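SmhB (PDB 6ZZ5) is one component of the tripartite alpha-pore-forming toxin Smh of Serratia marcescens and probably takes part in forming pores in target membranes. Local coordinates at residues D67-I72 against Q333-V338. Numbering follows the deposited sequence.
Sequences DIQPLI and QQMAGV
Met335 reaches from the last turn of helix 321-336 to Gln69 and Ile72 on helix 44-92. The backbones stay well apart, with Gln69 CA and Met335 CA 9.8 Å from each other, and the space between them is crossed by the side chains of Gln69 and Met335. Met335 leaves its helix with CG anti to the carbonyl carbon, then bends at its last torsion (chi3 81°). That bend carries the methyl CE to the end of the Gln69 side chain. The CB of Gln69 is directed at the other helix. With CG anti to the backbone N (chi1 -174°) and a bend at chi2, its amide end reaches Met335, and the two chains meet at a slant. The tight part is this meeting of the Met335 methyl with the Gln69 amide end. Packing is looser at Ile72, whose CG2 lies 4.4 Å from Met335 CE in an apolar contact. All three residues are buried, and the two segments together bury just 105 Å². Ala19 of helix 4-30 touches both Gln69 and Ile72, while Ile73 touches Met335. The solvent side is formed by Asp67 and Pro70 on one helix and by Gln333 and Ala336 on the other. Gly337 then ends helix 321-336, just ahead of strand 339-340. The contact joins helix 44-92 to helix 321-336, beside helix 4-30, within the elongated helical bundle expected for a soluble HBL-family alpha-pore-forming toxin component.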
ATOM      1  N   ASP A  67      -7.276   1.851 -10.978  1.00 18.26           N
ATOM      2  CA  ASP A  67      -8.684   1.493 -10.660  1.00 22.29           C
ATOM      3  C   ASP A  67      -8.821   1.398  -9.153  1.00 20.69           C
ATOM      4  O   ASP A  67      -9.934   1.456  -8.677  1.00 22.22           O
ATOM      5  CB  ASP A  67      -9.116   0.200 -11.367  1.00 20.38           C
ATOM      6  CG  ASP A  67      -8.978   0.225 -12.866  1.00 32.52           C
ATOM      7  OD1 ASP A  67      -9.348   1.252 -13.473  1.00 27.95           O
ATOM      8  OD2 ASP A  67      -8.505  -0.767 -13.413  1.00 25.45           O
ATOM      9  N   ILE A  68      -7.745   1.141  -8.411  1.00 18.32           N
ATOM     10  CA  ILE A  68      -7.935   0.862  -6.961  1.00 17.88           C
ATOM     11  C   ILE A  68      -7.454   2.038  -6.129  1.00 17.93           C
ATOM     12  O   ILE A  68      -8.239   2.464  -5.209  1.00 19.97           O
ATOM     13  CB  ILE A  68      -7.310  -0.488  -6.544  1.00 17.72           C
ATOM     14  CG1 ILE A  68      -7.861  -1.612  -7.417  1.00 21.04           C
ATOM     15  CG2 ILE A  68      -7.497  -0.720  -5.053  1.00 22.26           C
ATOM     16  CD1 ILE A  68      -7.236  -2.953  -7.123  1.00 22.67           C
ATOM     17  N   GLN A  69      -6.237   2.541  -6.369  1.00 15.62           N
ATOM     18  CA  GLN A  69      -5.746   3.725  -5.621  1.00 20.85           C
ATOM     19  C   GLN A  69      -6.833   4.817  -5.543  1.00 17.23           C
ATOM     20  O   GLN A  69      -6.964   5.437  -4.472  1.00 19.98           O
ATOM     21  CB  GLN A  69      -4.445   4.261  -6.218  1.00 19.22           C
ATOM     22  CG  GLN A  69      -3.794   5.389  -5.432  1.00 22.89           C
ATOM     23  CD  GLN A  69      -3.027   4.979  -4.202  1.00 27.50           C
ATOM     24  OE1 GLN A  69      -2.965   3.814  -3.836  1.00 33.77           O
ATOM     25  NE2 GLN A  69      -2.440   5.944  -3.526  1.00 41.00           N
ATOM     26  N   PRO A  70      -7.509   5.235  -6.641  1.00 17.04           N
ATOM     27  CA  PRO A  70      -8.553   6.278  -6.563  1.00 18.93           C
ATOM     28  C   PRO A  70      -9.697   5.943  -5.592  1.00 21.59           C
ATOM     29  O   PRO A  70     -10.235   6.889  -4.959  1.00 22.13           O
ATOM     30  CB  PRO A  70      -9.105   6.456  -7.984  1.00 23.00           C
ATOM     31  CG  PRO A  70      -7.988   5.894  -8.839  1.00 21.12           C
ATOM     32  CD  PRO A  70      -7.364   4.765  -8.030  1.00 20.18           C
ATOM     33  N   LEU A  71      -9.984   4.661  -5.377  1.00 18.04           N
ATOM     34  CA  LEU A  71     -11.018   4.193  -4.421  1.00 19.20           C
ATOM     35  C   LEU A  71     -10.528   4.404  -3.001  1.00 23.44           C
ATOM     36  O   LEU A  71     -11.387   4.673  -2.095  1.00 20.93           O
ATOM     37  CB  LEU A  71     -11.428   2.740  -4.653  1.00 21.96           C
ATOM     38  CG  LEU A  71     -11.994   2.431  -6.045  1.00 31.90           C
ATOM     39  CD1 LEU A  71     -12.285   0.945  -6.153  1.00 39.71           C
ATOM     40  CD2 LEU A  71     -13.201   3.287  -6.421  1.00 31.77           C
ATOM     41  N   ILE A  72      -9.224   4.235  -2.764  1.00 19.49           N
ATOM     42  CA  ILE A  72      -8.679   4.442  -1.405  1.00 18.66           C
ATOM     43  C   ILE A  72      -8.756   5.951  -1.082  1.00 18.41           C
ATOM     44  O   ILE A  72      -9.159   6.332   0.009  1.00 18.72           O
ATOM     45  CB  ILE A  72      -7.308   3.761  -1.300  1.00 20.99           C
ATOM     46  CG1 ILE A  72      -7.525   2.239  -1.395  1.00 20.90           C
ATOM     47  CG2 ILE A  72      -6.649   4.162  -0.001  1.00 21.07           C
ATOM     48  CD1 ILE A  72      -6.340   1.418  -1.650  1.00 32.47           C
ATOM     49  N   GLN A 333      -3.572  15.511   1.190  1.00 17.85           N
ATOM     50  CA  GLN A 333      -2.410  16.325   0.751  1.00 20.56           C
ATOM     51  C   GLN A 333      -1.191  15.416   0.552  1.00 19.19           C
ATOM     52  O   GLN A 333      -0.482  15.529  -0.454  1.00 21.03           O
ATOM     53  CB  GLN A 333      -2.067  17.406   1.784  1.00 22.95           C
ATOM     54  CG  GLN A 333      -3.026  18.589   1.826  1.00 35.82           C
ATOM     55  CD  GLN A 333      -2.526  19.598   2.839  1.00 36.52           C
ATOM     56  OE1 GLN A 333      -2.268  19.267   3.995  1.00 51.64           O
ATOM     57  NE2 GLN A 333      -2.296  20.812   2.387  1.00 41.47           N
ATOM     58  N   GLN A 334      -0.919  14.544   1.501  1.00 19.63           N
ATOM     59  CA  GLN A 334       0.238  13.603   1.386  1.00 21.94           C
ATOM     60  C   GLN A 334       0.096  12.691   0.172  1.00 19.79           C
ATOM     61  O   GLN A 334       1.076  12.459  -0.489  1.00 22.12           O
ATOM     62  CB  GLN A 334       0.357  12.709   2.607  1.00 22.15           C
ATOM     63  CG  GLN A 334       0.779  13.502   3.804  1.00 29.26           C
ATOM     64  CD  GLN A 334       2.258  13.637   4.048  1.00 28.02           C
ATOM     65  OE1 GLN A 334       3.120  13.234   3.251  1.00 31.01           O
ATOM     66  NE2 GLN A 334       2.527  14.287   5.175  1.00 28.06           N
ATOM     67  N   MET A 335      -1.099  12.160  -0.073  1.00 20.41           N
ATOM     68  CA  MET A 335      -1.339  11.201  -1.173  1.00 20.05           C
ATOM     69  C   MET A 335      -1.213  11.916  -2.508  1.00 25.32           C
ATOM     70  O   MET A 335      -0.717  11.292  -3.447  1.00 22.00           O
ATOM     71  CB  MET A 335      -2.685  10.491  -0.998  1.00 20.64           C
ATOM     72  CG  MET A 335      -2.631   9.616   0.246  1.00 24.29           C
ATOM     73  SD  MET A 335      -4.061   8.558   0.459  1.00 28.98           S
ATOM     74  CE  MET A 335      -3.554   7.256  -0.675  1.00 28.05           C
ATOM     75  N   ALA A 336      -1.567  13.189  -2.587  1.00 20.43           N
ATOM     76  CA  ALA A 336      -1.426  13.963  -3.831  1.00 21.69           C
ATOM     77  C   ALA A 336       0.014  14.477  -3.983  1.00 26.07           C
ATOM     78  O   ALA A 336       0.380  14.855  -5.059  1.00 28.22           O
ATOM     79  CB  ALA A 336      -2.441  15.085  -3.865  1.00 26.31           C
ATOM     80  N   GLY A 337       0.824  14.492  -2.942  1.00 24.07           N
ATOM     81  CA  GLY A 337       2.075  15.289  -2.926  1.00 22.25           C
ATOM     82  C   GLY A 337       3.312  14.398  -2.914  1.00 23.05           C
ATOM     83  O   GLY A 337       4.406  14.910  -2.641  1.00 24.45           O
ATOM     84  N   VAL A 338       3.164  13.097  -3.182  1.00 21.57           N
ATOM     85  CA  VAL A 338       4.338  12.163  -3.230  1.00 23.58           C
ATOM     86  C   VAL A 338       5.415  12.716  -4.159  1.00 23.29           C
ATOM     87  O   VAL A 338       5.095  13.135  -5.257  1.00 24.06           O
ATOM     88  CB  VAL A 338       3.944  10.730  -3.592  1.00 24.18           C
ATOM     89  CG1 VAL A 338       5.191   9.853  -3.690  1.00 25.64           C
ATOM     90  CG2 VAL A 338       2.958  10.173  -2.580  1.00 20.73           C
TER